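Local coordinates for putative phosphomethylpyrimidine kinase (Bacteroides thetaiotaomicron, PDB 3MBH), which binds pyridoxal and probably phosphorylates it with ATP, as a pyridoxal kinase of the ribokinase clan, at residues I28-S33 with I270-V275; M34-C39 with L235-S240; L108-P113 with V230-L235. All coordinates share one frame; numbering follows the deposited sequence. Where two conformers were deposited one is given.

Along the chain the three contacts are nested: contact 1 closes the widest loop, contact 2 sits inside it, and contact 3 lies inside contact 2. Helix 223-236 ties the last two together. In contact 3 its final turns lie over strand 108-111 of the central sheet; in contact 2 its end meets the turn leading from helix 24-33 into strand 37-40 of that sheet. Leu235 belongs to both, and their centres are about 9 Å apart. Contact 1 joins helix 24-33 to helix 272-275; its centre is about 14 Å from that of contact 2 and about 16 Å from that of contact 3. Contacts 1 and 2 also border the second subunit.

Contact 1: residues I28-S33 with I270-V275; sequences IPILSS and ILLEKV
Leu272 pushes its forked end at two neighbouring residues of helix 24-33, one methyl for each. CD1 goes to Ile30, lying 4.0 Å from CG1 of Ile30 and equally near the CD1 of that isoleucine, while CD2 of Leu272 rests 4.2 Å from CG of Pro29. Against the proline ring the leucine runs at about a right angle; against Ile30 the two branched chains cross at a slant. With CG of Leu272 anti to the backbone N (chi1 -176°), the fork leaves its own backbone on the side of helix 24-33. Ile30 turns CG1 beside its backbone N, and the CG1-CD1 bond lies alongside the leucine methyl.

This joins a helix of the α/β core, next to strand 37-40 in the chain, to the short, weakly bonded helix 272-275 near the C-terminus. Pro29 has no N-H to offer the preceding turn, and the helix kinks there. One turn on, Ser32 OG folds back to Ile28 O at 2.6 Å, standing 44° out of the carbonyl plane, and Ser32 N binds the same oxygen. Phe251 of helix 241-257 packs on Leu272, and Thr226, Ser229 and Val230 of helix 223-236 line Ile30. Pro29 also touches Ile28 of the second subunit. The side chain of Pro29 is about 9 Å from that of His277, seen to bind zinc in a crystal structure of this protein, though none is bound here.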
loop_
_atom_site.group_PDB
_atom_site.type_symbol
_atom_site.label_atom_id
_atom_site.label_comp_id
_atom_site.label_asym_id
_atom_site.label_seq_id
_atom_site.Cartn_x
_atom_site.Cartn_y
_atom_site.Cartn_z
ATOM N N ILE A 28 20.818 -5.488 7.896
ATOM C CA ILE A 28 20.803 -4.795 6.599
ATOM C C ILE A 28 19.368 -4.723 5.986
ATOM O O ILE A 28 18.858 -3.630 5.738
ATOM C CB ILE A 28 21.839 -5.374 5.594
ATOM C CG1 ILE A 28 23.246 -5.031 6.068
ATOM C CG2 ILE A 28 21.587 -4.817 4.214
ATOM C CD1 ILE A 28 24.382 -5.917 5.357
ATOM N N PRO A 29 18.687 -5.853 5.823
ATOM C CA PRO A 29 17.326 -5.773 5.240
ATOM C C PRO A 29 16.316 -4.968 6.060
ATOM O O PRO A 29 15.500 -4.212 5.493
ATOM C CB PRO A 29 16.876 -7.241 5.146
ATOM C CG PRO A 29 17.906 -8.042 5.714
ATOM C CD PRO A 29 19.098 -7.237 6.080
ATOM N N ILE A 30 16.351 -5.117 7.383
ATOM C CA ILE A 30 15.388 -4.405 8.230
ATOM C C ILE A 30 15.632 -2.881 8.160
ATOM O O ILE A 30 14.731 -2.112 7.824
ATOM C CB ILE A 30 15.458 -4.878 9.652
ATOM C CG1 ILE A 30 14.910 -6.321 9.713
ATOM C CG2 ILE A 30 14.681 -3.854 10.600
ATOM C CD1 ILE A 30 14.936 -6.967 11.145
ATOM N N LEU A 31 16.848 -2.447 8.449
ATOM C CA LEU A 31 17.116 -1.021 8.501
ATOM C C LEU A 31 17.008 -0.399 7.096
ATOM O O LEU A 31 16.511 0.691 6.992
ATOM C CB LEU A 31 18.456 -0.687 9.200
ATOM C CG LEU A 31 18.480 -0.950 10.725
ATOM C CD1 LEU A 31 19.881 -0.926 11.294
ATOM C CD2 LEU A 31 17.572 0.062 11.480
ATOM N N SER A 32 17.461 -1.080 6.025
ATOM C CA SER A 32 17.267 -0.553 4.676
ATOM C C SER A 32 15.767 -0.352 4.395
ATOM O O SER A 32 15.373 0.672 3.850
ATOM C CB SER A 32 17.765 -1.497 3.590
ATOM O OG SER A 32 19.097 -1.888 3.807
ATOM N N SER A 33 14.952 -1.347 4.740
ATOM C CA SER A 33 13.496 -1.269 4.565
ATOM C C SER A 33 12.942 -0.072 5.326
ATOM O O SER A 33 12.065 0.631 4.834
ATOM C CB SER A 33 12.821 -2.568 5.022
ATOM O OG SER A 33 13.272 -3.657 4.222
ATOM N N ILE A 270 13.233 -16.490 12.331
ATOM C CA ILE A 270 11.941 -15.960 11.857
ATOM C C ILE A 270 11.876 -15.864 10.348
ATOM O O ILE A 270 12.931 -15.817 9.681
ATOM C CB ILE A 270 11.579 -14.627 12.550
ATOM C CG1 ILE A 270 12.489 -13.481 12.102
ATOM C CG2 ILE A 270 11.654 -14.859 14.042
ATOM C CD1 ILE A 270 11.934 -12.070 12.328
ATOM N N LEU A 271 10.674 -15.940 9.776
ATOM C CA LEU A 271 10.565 -15.801 8.329
ATOM C C LEU A 271 10.544 -14.328 7.913
ATOM O O LEU A 271 9.505 -13.787 7.492
ATOM C CB LEU A 271 9.386 -16.538 7.755
ATOM C CG LEU A 271 9.561 -17.990 7.406
ATOM C CD1 LEU A 271 8.283 -18.433 6.706
ATOM C CD2 LEU A 271 10.802 -18.296 6.557
ATOM N N LEU A 272 11.715 -13.723 8.058
ATOM C CA LEU A 272 11.934 -12.318 7.863
ATOM C C LEU A 272 11.364 -11.808 6.531
ATOM O O LEU A 272 10.568 -10.856 6.501
ATOM C CB LEU A 272 13.456 -12.027 7.978
ATOM C CG LEU A 272 13.742 -10.523 7.885
ATOM C CD1 LEU A 272 12.955 -9.729 9.018
ATOM C CD2 LEU A 272 15.237 -10.290 8.004
ATOM N N GLU A 273 11.721 -12.470 5.430
ATOM C CA GLU A 273 11.333 -11.973 4.092
ATOM C C GLU A 273 9.908 -12.031 3.855
ATOM O O GLU A 273 9.340 -11.222 3.105
ATOM C CB GLU A 273 12.112 -12.665 2.964
ATOM C CG GLU A 273 13.586 -12.334 3.053
ATOM C CD GLU A 273 14.324 -13.091 4.065
ATOM O OE1 GLU A 273 13.754 -14.078 4.648
ATOM O OE2 GLU A 273 15.492 -12.714 4.295
ATOM N N LYS A 274 9.255 -12.900 4.604
ATOM C CA LYS A 274 7.851 -13.059 4.460
ATOM C C LYS A 274 7.100 -11.939 5.157
ATOM O O LYS A 274 5.978 -11.609 4.753
ATOM C CB LYS A 274 7.475 -14.449 5.010
ATOM C CG LYS A 274 6.140 -14.929 4.726
ATOM C CD LYS A 274 5.942 -15.483 3.343
ATOM C CE LYS A 274 4.384 -15.687 3.216
ATOM N NZ LYS A 274 3.961 -16.186 1.914
ATOM N N VAL A 275 7.685 -11.279 6.152
ATOM C CA VAL A 275 6.932 -10.241 6.876
ATOM C C VAL A 275 7.512 -8.850 6.764
ATOM O O VAL A 275 6.988 -7.894 7.331
ATOM C CB VAL A 275 6.753 -10.617 8.343
ATOM C CG1 VAL A 275 5.860 -11.883 8.436
ATOM C CG2 VAL A 275 8.128 -10.803 9.065
#

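Contact 2: residues M34-C39 with L235-S240; sequences MGFQVC and LMQGDS
Gln237 NE2 donates to Met34 O at 3.0 Å, the one hydrogen bond between the two segments. The amide nitrogen arrives in the carbonyl plane, on a lone pair, and the oxygen lies nearly in the amide plane of Gln237; the N-H...O angle of 143° makes the bond somewhat bent. Its other amide atom, OE1, takes a hydrogen bond from Arg247, and these two bonds fix the flip of the group. The aliphatic part of the same chain is used as well: CG of Gln237 sits at the edge of the Phe36 ring, 3.9 Å from CZ. A leucine in place of this glutamine would probably leave Met34 O without this donor and Arg247 without this acceptor.

Met236, a selenomethionine, takes a face of the Phe36 ring. In one of its two modelled conformers SE stands 4.4 Å from the ring centroid, only 12° off the normal, while CB comes to 3.5 Å from CZ of Phe36. A bend at chi3 (80°) carries the terminal methyl CE outward, past the CD1-CE1 side of the ring. Ile10 of strand 9-17 touches both Phe36 and Met236.

Both helices end in the same way. Gly35 and Gly238 each take positive phi just past a last turn, and the two helix ends, each closed by a Schellman motif, are joined by the Gln237 amide and a Met-aromatic contact.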
loop_
_atom_site.group_PDB
_atom_site.type_symbol
_atom_site.label_atom_id
_atom_site.label_comp_id
_atom_site.label_asym_id
_atom_site.label_seq_id
_atom_site.Cartn_x
_atom_site.Cartn_y
_atom_site.Cartn_z
HETATM N N MSE A 34 13.525 0.216 6.481
HETATM C CA MSE A 34 13.057 1.305 7.303
HETATM C C MSE A 34 13.615 2.644 6.834
HETATM O O MSE A 34 13.280 3.670 7.419
HETATM C CB MSE A 34 13.376 1.068 8.756
HETATM C CG MSE A 34 12.590 -0.175 9.310
HETATM SE SE MSE A 34 12.922 -0.514 11.179
HETATM C CE MSE A 34 11.644 0.751 11.872
ATOM N N GLY A 35 14.429 2.643 5.783
ATOM C CA GLY A 35 14.843 3.890 5.166
ATOM C C GLY A 35 16.247 4.344 5.450
ATOM O O GLY A 35 16.597 5.460 5.100
ATOM N N PHE A 36 17.072 3.472 6.035
ATOM C CA PHE A 36 18.416 3.841 6.470
ATOM C C PHE A 36 19.419 3.083 5.659
ATOM O O PHE A 36 19.149 1.941 5.292
ATOM C CB PHE A 36 18.595 3.542 7.953
ATOM C CG PHE A 36 17.590 4.247 8.790
ATOM C CD1 PHE A 36 17.705 5.613 8.996
ATOM C CD2 PHE A 36 16.479 3.584 9.284
ATOM C CE1 PHE A 36 16.739 6.297 9.705
ATOM C CE2 PHE A 36 15.527 4.245 9.975
ATOM C CZ PHE A 36 15.650 5.603 10.204
ATOM N N GLN A 37 20.535 3.728 5.317
ATOM C CA GLN A 37 21.656 3.010 4.720
ATOM C C GLN A 37 22.493 2.355 5.845
ATOM O O GLN A 37 22.844 3.027 6.803
ATOM C CB GLN A 37 22.557 3.951 3.902
ATOM C CG GLN A 37 23.743 3.198 3.327
ATOM C CD GLN A 37 24.654 4.083 2.470
ATOM O OE1 GLN A 37 24.517 5.277 2.463
ATOM N NE2 GLN A 37 25.546 3.462 1.713
ATOM N N VAL A 38 22.765 1.061 5.720
ATOM C CA VAL A 38 23.533 0.307 6.670
ATOM C C VAL A 38 24.922 0.101 6.066
ATOM O O VAL A 38 25.066 -0.375 4.917
ATOM C CB VAL A 38 22.915 -1.036 6.929
ATOM C CG1 VAL A 38 23.798 -1.882 7.822
ATOM C CG2 VAL A 38 21.488 -0.865 7.477
ATOM N N CYS A 39 25.922 0.506 6.830
ATOM C CA CYS A 39 27.325 0.450 6.456
ATOM C C CYS A 39 27.998 -0.546 7.379
ATOM O O CYS A 39 28.328 -0.229 8.540
ATOM C CB CYS A 39 27.961 1.805 6.587
ATOM S SG CYS A 39 27.339 3.021 5.469
ATOM N N LEU A 235 13.367 4.238 16.713
ATOM C CA LEU A 235 13.876 5.419 17.459
ATOM C C LEU A 235 14.429 6.455 16.457
ATOM O O LEU A 235 14.147 7.629 16.576
ATOM C CB LEU A 235 14.922 5.022 18.499
ATOM C CG LEU A 235 14.436 4.148 19.695
ATOM C CD1 LEU A 235 15.589 3.710 20.572
ATOM C CD2 LEU A 235 13.336 4.913 20.541
HETATM N N MSE A 236 15.175 5.999 15.450
HETATM C CA MSE A 236 15.677 6.927 14.429
HETATM C C MSE A 236 14.583 7.564 13.596
HETATM O O MSE A 236 14.766 8.662 13.106
HETATM C CB MSE A 236 16.677 6.246 13.525
HETATM C CG MSE A 236 17.945 5.886 14.261
HETATM SE SE MSE A 236 19.178 4.985 13.089
HETATM C CE MSE A 236 19.890 6.543 12.205
ATOM N N GLN A 237 13.427 6.908 13.470
ATOM C CA GLN A 237 12.283 7.551 12.828
ATOM C C GLN A 237 11.535 8.561 13.779
ATOM O O GLN A 237 10.557 9.174 13.392
ATOM C CB GLN A 237 11.300 6.520 12.264
ATOM C CG GLN A 237 11.831 5.759 11.090
ATOM C CD GLN A 237 10.889 4.684 10.645
ATOM O OE1 GLN A 237 9.900 4.425 11.324
ATOM N NE2 GLN A 237 11.180 4.046 9.496
ATOM N N GLY A 238 11.991 8.711 15.020
ATOM C CA GLY A 238 11.340 9.617 15.988
ATOM C C GLY A 238 10.226 8.959 16.797
ATOM O O GLY A 238 9.428 9.671 17.429
ATOM N N ASP A 239 10.109 7.627 16.768
ATOM C CA ASP A 239 9.064 6.978 17.575
ATOM C C ASP A 239 9.493 7.066 19.044
ATOM O O ASP A 239 10.692 7.116 19.360
ATOM C CB ASP A 239 8.831 5.520 17.197
ATOM C CG ASP A 239 8.362 5.326 15.753
ATOM O OD1 ASP A 239 8.013 6.307 15.091
ATOM O OD2 ASP A 239 8.437 4.165 15.251
ATOM N N SER A 240 8.523 7.111 19.943
ATOM C CA SER A 240 8.775 6.974 21.366
ATOM C C SER A 240 9.245 5.546 21.716
ATOM O O SER A 240 9.072 4.612 20.915
ATOM C CB SER A 240 7.478 7.228 22.147
ATOM O OG SER A 240 6.614 6.124 22.001
#

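Contact 3: residues L108-P113 with V230-L235; sequences LIVADP and VITGSL
Leu108 meets Leu235 and Thr232 through its methyl CD2, the apolar side of the contact. This CD2 lies 4.3 Å from CB of Leu235 and 4.3 Å from CG2 of Thr232, resting against the turn of helix that joins these two residues; the same methyl is 4.1 Å from Thr232 O, a van der Waals approach to a backbone carbonyl. Leu108 has CG anti to its own nitrogen (chi1 179°), which carries the branched end out from the strand to the helix. Met236 packs on Leu108 too, and Tyr3 of the fourth subunit reaches it from another chain.

A second kind of contact sets hydrocarbon against a hydroxyl. Val110 turns both methyls toward Thr232 OG1, with CG1 and CG2 each 3.8 Å from that oxygen, and the two side chains meet at a slant. No hydrogen bond crosses between the segments.

These residues bring one sheet strand under one helix of the α/β fold of the ribokinase clan. Strand 108-111 and helix segment 230-235 run almost antiparallel, at 167°, with axes 10.1 Å apart. Leu108 and Val110, two positions apart on the strand, direct their side chains at the helix, and Val110 and Thr232 are the closest pair of CA atoms, 7.2 Å apart.

The polar interactions lie along the helix and at the strand's end. Thr232 keeps OG1 beside its backbone N (chi1 -61°), and this hydroxyl hydrogen bonds to Thr228 O in the preceding turn. Asp112, just past the strand, makes a weak hydrogen bond through OD2 to Thr228 OG1.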
loop_
_atom_site.group_PDB
_atom_site.type_symbol
_atom_site.label_atom_id
_atom_site.label_comp_id
_atom_site.label_asym_id
_atom_site.label_seq_id
_atom_site.Cartn_x
_atom_site.Cartn_y
_atom_site.Cartn_z
ATOM N N LEU A 108 22.958 8.188 17.817
ATOM C CA LEU A 108 22.301 7.167 18.591
ATOM C C LEU A 108 23.309 6.038 18.559
ATOM O O LEU A 108 23.666 5.605 17.471
ATOM C CB LEU A 108 21.017 6.779 17.861
ATOM C CG LEU A 108 20.201 5.679 18.519
ATOM C CD1 LEU A 108 19.643 6.132 19.844
ATOM C CD2 LEU A 108 19.130 5.240 17.551
ATOM N N ILE A 109 23.826 5.663 19.719
ATOM C CA ILE A 109 24.711 4.544 19.884
ATOM C C ILE A 109 23.886 3.421 20.541
ATOM O O ILE A 109 23.362 3.572 21.686
ATOM C CB ILE A 109 25.981 4.878 20.742
ATOM C CG1 ILE A 109 26.688 6.149 20.234
ATOM C CG2 ILE A 109 26.908 3.683 20.801
ATOM C CD1 ILE A 109 26.992 6.215 18.660
ATOM N N VAL A 110 23.748 2.323 19.793
ATOM C CA VAL A 110 23.011 1.160 20.240
ATOM C C VAL A 110 23.936 -0.028 20.360
ATOM O O VAL A 110 24.635 -0.375 19.387
ATOM C CB VAL A 110 21.852 0.821 19.270
ATOM C CG1 VAL A 110 21.047 -0.430 19.776
ATOM C CG2 VAL A 110 20.941 2.013 19.090
ATOM N N ALA A 111 23.942 -0.683 21.529
ATOM C CA ALA A 111 24.722 -1.878 21.682
ATOM C C ALA A 111 23.788 -2.971 22.158
ATOM O O ALA A 111 23.185 -2.877 23.256
ATOM C CB ALA A 111 25.896 -1.696 22.679
ATOM N N ASP A 112 23.668 -4.004 21.331
ATOM C CA ASP A 112 23.099 -5.246 21.767
ATOM C C ASP A 112 24.261 -6.046 22.382
ATOM O O ASP A 112 25.215 -6.381 21.700
ATOM C CB ASP A 112 22.429 -5.972 20.564
ATOM C CG ASP A 112 21.766 -7.286 20.961
ATOM O OD1 ASP A 112 21.980 -7.775 22.116
ATOM O OD2 ASP A 112 21.034 -7.871 20.098
ATOM N N PRO A 113 24.227 -6.285 23.707
ATOM C CA PRO A 113 25.347 -6.960 24.344
ATOM C C PRO A 113 25.322 -8.484 24.106
ATOM O O PRO A 113 25.100 -9.246 25.049
ATOM C CB PRO A 113 25.164 -6.597 25.834
ATOM C CG PRO A 113 23.691 -6.555 25.990
ATOM C CD PRO A 113 23.129 -6.045 24.646
ATOM N N VAL A 230 14.785 -3.330 14.728
ATOM C CA VAL A 230 13.521 -2.576 14.686
ATOM C C VAL A 230 13.523 -1.447 15.710
ATOM O O VAL A 230 13.108 -0.325 15.406
ATOM C CB VAL A 230 12.278 -3.462 14.784
ATOM C CG1 VAL A 230 11.030 -2.542 14.772
ATOM C CG2 VAL A 230 12.253 -4.501 13.611
ATOM N N ILE A 231 14.054 -1.711 16.901
ATOM C CA ILE A 231 14.178 -0.648 17.909
ATOM C C ILE A 231 15.005 0.549 17.369
ATOM O O ILE A 231 14.589 1.705 17.486
ATOM C CB ILE A 231 14.744 -1.147 19.260
ATOM C CG1 ILE A 231 13.749 -2.118 19.904
ATOM C CG2 ILE A 231 15.073 0.060 20.222
ATOM C CD1 ILE A 231 12.489 -1.524 20.578
ATOM N N THR A 232 16.134 0.264 16.746
ATOM C CA THR A 232 17.005 1.303 16.227
ATOM C C THR A 232 16.332 2.102 15.153
ATOM O O THR A 232 16.350 3.344 15.197
ATOM C CB THR A 232 18.260 0.658 15.640
ATOM O OG1 THR A 232 18.900 -0.036 16.701
ATOM C CG2 THR A 232 19.223 1.691 15.064
ATOM N N GLY A 233 15.743 1.407 14.171
ATOM C CA GLY A 233 15.055 2.088 13.119
ATOM C C GLY A 233 13.883 2.936 13.648
ATOM O O GLY A 233 13.668 4.045 13.187
ATOM N N SER A 234 13.111 2.381 14.578
ATOM C CA SER A 234 11.931 3.084 15.100
ATOM C C SER A 234 12.349 4.350 15.857
ATOM O O SER A 234 11.734 5.425 15.679
ATOM C CB SER A 234 11.092 2.097 15.941
ATOM O OG SER A 234 10.213 2.712 16.853
ATOM N N LEU A 235 13.367 4.238 16.713
ATOM C CA LEU A 235 13.876 5.419 17.459
ATOM C C LEU A 235 14.429 6.455 16.457
ATOM O O LEU A 235 14.147 7.629 16.576
ATOM C CB LEU A 235 14.922 5.022 18.499
ATOM C CG LEU A 235 14.436 4.148 19.695
ATOM C CD1 LEU A 235 15.589 3.710 20.572
ATOM C CD2 LEU A 235 13.336 4.913 20.541
#